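Local atomic coordinates of adhesion and penetration protein autotransporter (Haemophilus influenzae, PDB entry 3SYJ), a protein that promotes bacterial adherence to and invasion of host cells by directly binding a host cell structure, self-associates in bacterial aggregation, and is probably a serine protease. Residues F850-L859 with K875-N883; L903-S911 with V940-N950. One frame throughout, in Å; residues are numbered along the deposited sequence.

Contact 1 (F850-L859 with K875-N883); sequences FNTLTVNGKL and KSDKLKLSN
Asn851 and Asp877 lock the start of this parallel strand pair. Asn851 N gives a nearly straight bond (176°) to Asp877 OD1, 2.8 Å away, using the anti lone pair of the carboxylate. One residue on, the backbone ladder begins: Lys878 N to Asn851 O, Leu853 N to Lys878 O, Lys880 N to Leu853 O and Val855 N to Lys880 O. Beside the aspartate, the Phe850 ring lies with one face over the backbone of Ser876. Ser876 CA sits 3.9 Å from the ring centroid, a CH-pi contact. The Lys875 side chain crosses that of Phe850 at about a right angle, with CB and CE near ring atoms CD2 and CE2.

On one face, Lys878 lays CB and CG against Thr852 OG1, and Lys880 lays CB and CD alongside Thr854. On the other face Leu853 CD2 meets Leu879 CD1 at 4.0 Å. Val855 CG2 and Leu859 CD2 both touch Leu881. At the far end the backbones part, and a water bridges Val855 O and Ser882 N. Ser882 OG (chi1 74°) swings between its own N and carbonyl carbon and donates to Gly857 O at 2.8 Å.

Further out, Thr868 and Asn821 also bond the Asp877 carboxylate, fixing its rotation. Leu879 packs on Phe865 and Phe867 of strand 862-870. Strand 852-855 also pairs with 806-808, and 875-881 with 906-911, both in parallel, consistent with beta-helix rungs.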
loop_
_atom_site.group_PDB
_atom_site.type_symbol
_atom_site.label_atom_id
_atom_site.label_comp_id
_atom_site.label_asym_id
_atom_site.label_seq_id
_atom_site.Cartn_x
_atom_site.Cartn_y
_atom_site.Cartn_z
ATOM N N PHE A 850 -17.406 3.497 14.090
ATOM C CA PHE A 850 -17.735 2.200 14.676
ATOM C C PHE A 850 -17.330 1.061 13.752
ATOM O O PHE A 850 -17.408 1.179 12.524
ATOM C CB PHE A 850 -19.224 2.106 15.024
ATOM C CG PHE A 850 -19.639 3.010 16.150
ATOM C CD1 PHE A 850 -19.245 2.740 17.451
ATOM C CD2 PHE A 850 -20.420 4.128 15.908
ATOM C CE1 PHE A 850 -19.624 3.567 18.491
ATOM C CE2 PHE A 850 -20.803 4.962 16.944
ATOM C CZ PHE A 850 -20.405 4.682 18.238
ATOM N N ASN A 851 -16.894 -0.044 14.351
ATOM C CA ASN A 851 -16.382 -1.175 13.585
ATOM C C ASN A 851 -17.269 -2.405 13.659
ATOM O O ASN A 851 -18.059 -2.564 14.591
ATOM C CB ASN A 851 -14.971 -1.540 14.049
ATOM C CG ASN A 851 -13.972 -0.434 13.793
ATOM O OD1 ASN A 851 -14.114 0.344 12.847
ATOM N ND2 ASN A 851 -12.950 -0.360 14.636
ATOM N N THR A 852 -17.118 -3.276 12.670
ATOM C CA THR A 852 -17.827 -4.544 12.637
ATOM C C THR A 852 -16.844 -5.680 12.390
ATOM O O THR A 852 -16.029 -5.623 11.468
ATOM C CB THR A 852 -18.903 -4.564 11.527
ATOM O OG1 THR A 852 -19.883 -3.551 11.785
ATOM C CG2 THR A 852 -19.585 -5.923 11.460
ATOM N N LEU A 853 -16.913 -6.706 13.225
ATOM C CA LEU A 853 -16.178 -7.928 12.966
ATOM C C LEU A 853 -17.139 -8.958 12.390
ATOM O O LEU A 853 -18.128 -9.316 13.027
ATOM C CB LEU A 853 -15.532 -8.450 14.248
ATOM C CG LEU A 853 -14.925 -9.856 14.207
ATOM C CD1 LEU A 853 -13.894 -10.000 13.088
ATOM C CD2 LEU A 853 -14.318 -10.205 15.558
ATOM N N THR A 854 -16.852 -9.422 11.181
ATOM C CA THR A 854 -17.669 -10.436 10.531
ATOM C C THR A 854 -16.962 -11.781 10.589
ATOM O O THR A 854 -15.796 -11.887 10.208
ATOM C CB THR A 854 -17.917 -10.083 9.049
ATOM O OG1 THR A 854 -18.598 -8.825 8.956
ATOM C CG2 THR A 854 -18.745 -11.165 8.366
ATOM N N VAL A 855 -17.666 -12.805 11.069
ATOM C CA VAL A 855 -17.137 -14.168 11.100
ATOM C C VAL A 855 -17.939 -15.097 10.187
ATOM O O VAL A 855 -18.807 -15.838 10.650
ATOM C CB VAL A 855 -17.137 -14.745 12.523
ATOM C CG1 VAL A 855 -16.443 -16.103 12.540
ATOM C CG2 VAL A 855 -16.468 -13.776 13.488
ATOM N N ASN A 856 -17.633 -15.054 8.894
ATOM C CA ASN A 856 -18.376 -15.801 7.882
ATOM C C ASN A 856 -18.463 -17.299 8.144
ATOM O O ASN A 856 -19.407 -17.955 7.712
ATOM C CB ASN A 856 -17.772 -15.561 6.496
ATOM C CG ASN A 856 -18.001 -14.142 5.993
ATOM O OD1 ASN A 856 -17.096 -13.514 5.438
ATOM N ND2 ASN A 856 -19.213 -13.627 6.193
ATOM N N GLY A 857 -17.472 -17.835 8.844
ATOM C CA GLY A 857 -17.403 -19.262 9.093
ATOM C C GLY A 857 -17.851 -19.598 10.494
ATOM O O GLY A 857 -18.789 -18.996 11.003
ATOM N N LYS A 858 -17.176 -20.553 11.124
ATOM C CA LYS A 858 -17.523 -20.954 12.483
ATOM C C LYS A 858 -16.732 -20.204 13.550
ATOM O O LYS A 858 -15.504 -20.261 13.580
ATOM C CB LYS A 858 -17.334 -22.463 12.677
ATOM C CG LYS A 858 -17.520 -22.921 14.124
ATOM C CD LYS A 858 -17.233 -24.406 14.293
ATOM C CE LYS A 858 -18.374 -25.260 13.761
ATOM N NZ LYS A 858 -18.051 -26.720 13.806
ATOM N N LEU A 859 -17.447 -19.494 14.417
ATOM C CA LEU A 859 -16.862 -18.979 15.642
ATOM C C LEU A 859 -17.091 -20.047 16.697
ATOM O O LEU A 859 -18.110 -20.736 16.668
ATOM C CB LEU A 859 -17.530 -17.668 16.063
ATOM C CG LEU A 859 -17.442 -17.324 17.557
ATOM C CD1 LEU A 859 -16.054 -16.834 17.936
ATOM C CD2 LEU A 859 -18.479 -16.288 17.932
ATOM N N LYS A 875 -26.153 3.551 17.661
ATOM C CA LYS A 875 -25.049 3.036 16.860
ATOM C C LYS A 875 -24.063 2.324 17.775
ATOM O O LYS A 875 -24.014 2.602 18.973
ATOM C CB LYS A 875 -24.326 4.186 16.156
ATOM C CG LYS A 875 -25.183 4.987 15.187
ATOM C CD LYS A 875 -24.561 6.348 14.894
ATOM C CE LYS A 875 -23.249 6.224 14.124
ATOM N NZ LYS A 875 -23.450 5.935 12.672
ATOM N N SER A 876 -23.273 1.413 17.210
ATOM C CA SER A 876 -22.241 0.716 17.976
ATOM C C SER A 876 -21.347 -0.166 17.108
ATOM O O SER A 876 -21.593 -0.344 15.910
ATOM C CB SER A 876 -22.876 -0.150 19.061
ATOM O OG SER A 876 -23.303 -1.387 18.529
ATOM N N ASP A 877 -20.308 -0.719 17.728
ATOM C CA ASP A 877 -19.504 -1.751 17.088
ATOM C C ASP A 877 -20.412 -2.954 16.904
ATOM O O ASP A 877 -21.368 -3.135 17.657
ATOM C CB ASP A 877 -18.302 -2.131 17.954
ATOM C CG ASP A 877 -17.304 -0.996 18.112
ATOM O OD1 ASP A 877 -17.047 -0.275 17.122
ATOM O OD2 ASP A 877 -16.765 -0.835 19.229
ATOM N N LYS A 878 -20.121 -3.777 15.904
ATOM C CA LYS A 878 -20.978 -4.908 15.584
ATOM C C LYS A 878 -20.205 -6.220 15.534
ATOM O O LYS A 878 -19.037 -6.256 15.150
ATOM C CB LYS A 878 -21.695 -4.672 14.251
ATOM C CG LYS A 878 -22.686 -3.515 14.273
ATOM C CD LYS A 878 -23.803 -3.775 15.279
ATOM C CE LYS A 878 -24.493 -2.488 15.723
ATOM N NZ LYS A 878 -25.293 -1.876 14.635
ATOM N N LEU A 879 -20.864 -7.296 15.939
ATOM C CA LEU A 879 -20.323 -8.634 15.776
ATOM C C LEU A 879 -21.294 -9.407 14.894
ATOM O O LEU A 879 -22.410 -9.719 15.305
ATOM C CB LEU A 879 -20.147 -9.317 17.133
ATOM C CG LEU A 879 -19.561 -10.731 17.163
ATOM C CD1 LEU A 879 -18.217 -10.782 16.450
ATOM C CD2 LEU A 879 -19.436 -11.224 18.598
ATOM N N LYS A 880 -20.867 -9.686 13.666
ATOM C CA LYS A 880 -21.709 -10.348 12.676
ATOM C C LYS A 880 -21.319 -11.817 12.538
ATOM O O LYS A 880 -20.215 -12.134 12.109
ATOM C CB LYS A 880 -21.583 -9.631 11.331
ATOM C CG LYS A 880 -22.413 -10.229 10.214
ATOM C CD LYS A 880 -22.314 -9.394 8.945
ATOM C CE LYS A 880 -22.977 -8.036 9.125
ATOM N NZ LYS A 880 -23.276 -7.390 7.816
ATOM N N LEU A 881 -22.230 -12.710 12.906
ATOM C CA LEU A 881 -21.925 -14.136 12.939
ATOM C C LEU A 881 -22.788 -14.931 11.966
ATOM O O LEU A 881 -23.728 -14.402 11.378
ATOM C CB LEU A 881 -22.103 -14.681 14.358
ATOM C CG LEU A 881 -21.416 -13.896 15.475
ATOM C CD1 LEU A 881 -21.690 -14.544 16.817
ATOM C CD2 LEU A 881 -19.921 -13.802 15.215
ATOM N N SER A 882 -22.457 -16.206 11.802
ATOM C CA SER A 882 -23.214 -17.089 10.927
ATOM C C SER A 882 -24.000 -18.100 11.754
ATOM O O SER A 882 -24.024 -18.028 12.982
ATOM C CB SER A 882 -22.271 -17.832 9.986
ATOM O OG SER A 882 -21.570 -18.846 10.688
ATOM N N ASN A 883 -24.636 -19.047 11.078
ATOM C CA ASN A 883 -25.362 -20.105 11.765
ATOM C C ASN A 883 -24.441 -21.029 12.550
ATOM O O ASN A 883 -24.868 -21.673 13.508
ATOM C CB ASN A 883 -26.194 -20.916 10.772
ATOM C CG ASN A 883 -27.576 -20.327 10.559
ATOM O OD1 ASN A 883 -28.051 -20.215 9.427
ATOM N ND2 ASN A 883 -28.229 -19.940 11.654
HETATM O O HOH W 1 -19.754 -17.137 12.757
#

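Contact 2 (L903-S911 with V940-N950); sequences LEQLTLVES and VKNDGEFRLHN
The guanidinium of Arg947 has Glu945 CB over one face and Thr907 OG1 at its edge. Arg947 NE donates to Thr907 OG1 at 3.0 Å, with the oxygen only 3° out of the guanidinium plane. The two side chains run alongside each other, Thr907 OG1 held anti to the carbonyl carbon (chi1 -55°). Arg947 NH2 makes a salt bridge to Glu945 OE1 at 2.8 Å, meeting the carboxylate from above its plane; a longer one reaches Asp943. One face of the Phe946 ring carries Lys941 CB. Phe923 packs edge-to-face with this ring. The end of the Gln905 amide stands over one face of the His949 ring, the planes 85° apart.

The other carboxylate oxygen, Glu945 OE2, accepts a bond from Ser911 N at 3.3 Å. Glu945 OE2 also lies 4.4 Å from Glu910 OE1, a like-charge approach that the Arg947 salt bridge to Glu945 probably offsets in part.

The backbones are antiparallel. Leu906 and Leu948 form a hydrogen-bonded pair. Thr907 and Arg947 follow as a non-hydrogen-bonded pair. Next comes a classic beta bulge: Phe946 O accepts from both Leu908 N, at 2.9 Å, and Val909 N, at 3.2 Å. The extra residue shifts the register by one. Leu908 CD1 packs on Leu948 CG at 3.7 Å. Val909 CB meets Phe946 CB.

A type I' turn from Asn942 to Glu945 links strand 935-942 to 945-949 as a hairpin. Strand 945-949 pairs with 935-942 on one side and 906-911 on the other. Strand 906-911 pairs in turn with strand 875-881, while Leu908 reaches Phe867 of strand 862-870.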
loop_
_atom_site.group_PDB
_atom_site.type_symbol
_atom_site.label_atom_id
_atom_site.label_comp_id
_atom_site.label_asym_id
_atom_site.label_seq_id
_atom_site.Cartn_x
_atom_site.Cartn_y
_atom_site.Cartn_z
ATOM N N LEU A 903 -36.925 5.451 22.138
ATOM C CA LEU A 903 -36.764 4.082 22.620
ATOM C C LEU A 903 -36.668 3.046 21.496
ATOM O O LEU A 903 -37.656 2.733 20.829
ATOM C CB LEU A 903 -37.880 3.708 23.604
ATOM C CG LEU A 903 -37.539 3.821 25.096
ATOM C CD1 LEU A 903 -37.600 5.261 25.604
ATOM C CD2 LEU A 903 -38.460 2.931 25.917
ATOM N N GLU A 904 -35.467 2.517 21.299
ATOM C CA GLU A 904 -35.236 1.477 20.309
ATOM C C GLU A 904 -34.403 0.366 20.932
ATOM O O GLU A 904 -34.029 0.439 22.106
ATOM C CB GLU A 904 -34.490 2.040 19.096
ATOM C CG GLU A 904 -35.210 3.157 18.370
ATOM C CD GLU A 904 -36.483 2.683 17.697
ATOM O OE1 GLU A 904 -36.629 1.458 17.490
ATOM O OE2 GLU A 904 -37.335 3.541 17.375
ATOM N N GLN A 905 -34.115 -0.660 20.140
ATOM C CA GLN A 905 -33.157 -1.684 20.530
ATOM C C GLN A 905 -31.830 -1.457 19.802
ATOM O O GLN A 905 -31.810 -1.024 18.653
ATOM C CB GLN A 905 -33.697 -3.084 20.216
ATOM C CG GLN A 905 -34.928 -3.482 21.018
ATOM C CD GLN A 905 -35.252 -4.960 20.897
ATOM O OE1 GLN A 905 -35.067 -5.565 19.844
ATOM N NE2 GLN A 905 -35.739 -5.549 21.980
ATOM N N LEU A 906 -30.722 -1.734 20.477
ATOM C CA LEU A 906 -29.421 -1.674 19.828
ATOM C C LEU A 906 -28.872 -3.079 19.624
ATOM O O LEU A 906 -28.529 -3.767 20.585
ATOM C CB LEU A 906 -28.436 -0.842 20.649
ATOM C CG LEU A 906 -27.100 -0.605 19.950
ATOM C CD1 LEU A 906 -27.327 -0.015 18.572
ATOM C CD2 LEU A 906 -26.207 0.298 20.778
ATOM N N THR A 907 -28.804 -3.510 18.369
ATOM C CA THR A 907 -28.234 -4.813 18.052
ATOM C C THR A 907 -26.725 -4.798 18.299
ATOM O O THR A 907 -26.029 -3.882 17.861
ATOM C CB THR A 907 -28.529 -5.213 16.583
ATOM O OG1 THR A 907 -29.942 -5.164 16.345
ATOM C CG2 THR A 907 -28.015 -6.620 16.284
ATOM N N LEU A 908 -26.226 -5.802 19.017
ATOM C CA LEU A 908 -24.792 -5.930 19.255
ATOM C C LEU A 908 -24.228 -7.113 18.477
ATOM O O LEU A 908 -23.199 -6.998 17.807
ATOM C CB LEU A 908 -24.497 -6.081 20.750
ATOM C CG LEU A 908 -24.686 -4.811 21.579
ATOM C CD1 LEU A 908 -24.260 -5.044 23.018
ATOM C CD2 LEU A 908 -23.914 -3.650 20.967
ATOM N N VAL A 909 -24.915 -8.247 18.565
ATOM C CA VAL A 909 -24.533 -9.444 17.836
ATOM C C VAL A 909 -25.638 -9.832 16.865
ATOM O O VAL A 909 -26.780 -10.049 17.269
ATOM C CB VAL A 909 -24.281 -10.619 18.792
ATOM C CG1 VAL A 909 -23.804 -11.831 18.012
ATOM C CG2 VAL A 909 -23.262 -10.229 19.854
ATOM N N GLU A 910 -25.300 -9.922 15.584
ATOM C CA GLU A 910 -26.293 -10.196 14.552
ATOM C C GLU A 910 -25.896 -11.358 13.656
ATOM O O GLU A 910 -24.796 -11.903 13.764
ATOM C CB GLU A 910 -26.518 -8.954 13.689
ATOM C CG GLU A 910 -25.259 -8.459 12.992
ATOM C CD GLU A 910 -25.454 -7.127 12.286
ATOM O OE1 GLU A 910 -26.550 -6.895 11.734
ATOM O OE2 GLU A 910 -24.503 -6.317 12.279
ATOM N N SER A 911 -26.803 -11.729 12.764
ATOM C CA SER A 911 -26.520 -12.759 11.780
ATOM C C SER A 911 -26.064 -12.118 10.475
ATOM O O SER A 911 -26.442 -10.987 10.164
ATOM C CB SER A 911 -27.762 -13.610 11.537
ATOM O OG SER A 911 -27.567 -14.475 10.434
ATOM N N VAL A 940 -30.636 -9.159 25.597
ATOM C CA VAL A 940 -31.677 -10.133 25.307
ATOM C C VAL A 940 -31.430 -10.798 23.960
ATOM O O VAL A 940 -30.812 -10.207 23.072
ATOM C CB VAL A 940 -33.060 -9.463 25.254
ATOM C CG1 VAL A 940 -33.439 -8.914 26.621
ATOM C CG2 VAL A 940 -33.073 -8.352 24.204
ATOM N N LYS A 941 -31.905 -12.028 23.803
ATOM C CA LYS A 941 -31.923 -12.627 22.480
ATOM C C LYS A 941 -33.316 -12.476 21.887
ATOM O O LYS A 941 -34.242 -13.212 22.224
ATOM C CB LYS A 941 -31.484 -14.092 22.496
ATOM C CG LYS A 941 -31.564 -14.734 21.115
ATOM C CD LYS A 941 -30.714 -15.983 21.014
ATOM C CE LYS A 941 -30.855 -16.626 19.648
ATOM N NZ LYS A 941 -30.100 -17.906 19.569
ATOM N N ASN A 942 -33.455 -11.496 21.007
ATOM C CA ASN A 942 -34.744 -11.164 20.433
ATOM C C ASN A 942 -34.705 -11.277 18.921
ATOM O O ASN A 942 -33.893 -10.628 18.265
ATOM C CB ASN A 942 -35.142 -9.745 20.837
ATOM C CG ASN A 942 -36.192 -9.156 19.924
ATOM O OD1 ASN A 942 -35.997 -8.086 19.353
ATOM N ND2 ASN A 942 -37.309 -9.858 19.773
ATOM N N ASP A 943 -35.570 -12.118 18.369
ATOM C CA ASP A 943 -35.679 -12.226 16.924
ATOM C C ASP A 943 -34.370 -12.726 16.302
ATOM O O ASP A 943 -33.922 -12.224 15.267
ATOM C CB ASP A 943 -36.079 -10.869 16.340
ATOM C CG ASP A 943 -36.345 -10.928 14.854
ATOM O OD1 ASP A 943 -36.828 -11.979 14.379
ATOM O OD2 ASP A 943 -36.069 -9.921 14.164
ATOM N N GLY A 944 -33.759 -13.713 16.952
ATOM C CA GLY A 944 -32.561 -14.356 16.436
ATOM C C GLY A 944 -31.260 -13.587 16.589
ATOM O O GLY A 944 -30.213 -14.047 16.127
ATOM N N GLU A 945 -31.318 -12.424 17.232
ATOM C CA GLU A 945 -30.137 -11.581 17.418
ATOM C C GLU A 945 -30.022 -11.103 18.861
ATOM O O GLU A 945 -31.011 -11.076 19.590
ATOM C CB GLU A 945 -30.184 -10.379 16.472
ATOM C CG GLU A 945 -30.422 -10.760 15.025
ATOM C CD GLU A 945 -30.152 -9.626 14.056
ATOM O OE1 GLU A 945 -30.568 -8.480 14.333
ATOM O OE2 GLU A 945 -29.525 -9.889 13.008
ATOM N N PHE A 946 -28.810 -10.727 19.266
ATOM C CA PHE A 946 -28.558 -10.256 20.628
ATOM C C PHE A 946 -28.537 -8.737 20.691
ATOM O O PHE A 946 -27.651 -8.092 20.126
ATOM C CB PHE A 946 -27.256 -10.849 21.178
ATOM C CG PHE A 946 -27.331 -12.326 21.423
ATOM C CD1 PHE A 946 -27.632 -12.818 22.679
ATOM C CD2 PHE A 946 -27.127 -13.225 20.388
ATOM C CE1 PHE A 946 -27.717 -14.183 22.903
ATOM C CE2 PHE A 946 -27.210 -14.589 20.605
ATOM C CZ PHE A 946 -27.504 -15.069 21.864
ATOM N N ARG A 947 -29.523 -8.172 21.380
ATOM C CA ARG A 947 -29.704 -6.727 21.398
ATOM C C ARG A 947 -29.735 -6.148 22.809
ATOM O O ARG A 947 -30.013 -6.854 23.781
ATOM C CB ARG A 947 -30.993 -6.351 20.666
ATOM C CG ARG A 947 -31.173 -7.039 19.333
ATOM C CD ARG A 947 -32.217 -6.334 18.492
ATOM N NE ARG A 947 -32.253 -6.878 17.140
ATOM C CZ ARG A 947 -33.154 -7.759 16.717
ATOM N NH1 ARG A 947 -34.102 -8.180 17.542
ATOM N NH2 ARG A 947 -33.114 -8.212 15.468
ATOM N N LEU A 948 -29.425 -4.856 22.902
ATOM C CA LEU A 948 -29.611 -4.088 24.126
ATOM C C LEU A 948 -31.043 -3.587 24.163
ATOM O O LEU A 948 -31.524 -2.960 23.216
ATOM C CB LEU A 948 -28.648 -2.906 24.184
ATOM C CG LEU A 948 -27.191 -3.241 24.482
ATOM C CD1 LEU A 948 -26.364 -1.967 24.561
ATOM C CD2 LEU A 948 -27.084 -4.042 25.767
ATOM N N HIS A 949 -31.719 -3.859 25.272
ATOM C CA HIS A 949 -33.151 -3.640 25.360
ATOM C C HIS A 949 -33.509 -2.894 26.641
ATOM O O HIS A 949 -32.888 -3.095 27.684
ATOM C CB HIS A 949 -33.868 -4.991 25.297
ATOM C CG HIS A 949 -35.359 -4.890 25.247
ATOM N ND1 HIS A 949 -36.186 -5.717 25.978
ATOM C CD2 HIS A 949 -36.175 -4.062 24.551
ATOM C CE1 HIS A 949 -37.445 -5.405 25.733
ATOM N NE2 HIS A 949 -37.468 -4.403 24.872
ATOM N N ASN A 950 -34.505 -2.021 26.548
ATOM C CA ASN A 950 -35.018 -1.310 27.710
ATOM C C ASN A 950 -36.369 -1.872 28.145
ATOM O O ASN A 950 -37.359 -1.737 27.430
ATOM C CB ASN A 950 -35.151 0.180 27.406
ATOM C CG ASN A 950 -35.732 0.956 28.568
ATOM O OD1 ASN A 950 -35.617 0.547 29.724
ATOM N ND2 ASN A 950 -36.359 2.086 28.269
HETATM O O HOH W 2 -35.279 -1.010 24.027
#

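Overall arrangement
Contact 1 and contact 2 follow one another along the chain, with centres about 13 Å apart. Both lie in the pertactin-like part of the passenger domain, far from the N-terminal protease region. Strands 875-881 and 906-911 join them. Leu881 N probably bonds Glu910 O at 2.8 Å, and Glu910 N probably bonds Leu879 O. The strand order is 852-855, 875-881, 906-911, 945-949, 935-942. The first three are parallel, as in stacked beta-helix rungs. Pairing then turns antiparallel at contact 2, where a hairpin ends the modelled chain. Contact 1 thus continues the solenoid, and contact 2 lies at its C-terminal end, consistent with a cap.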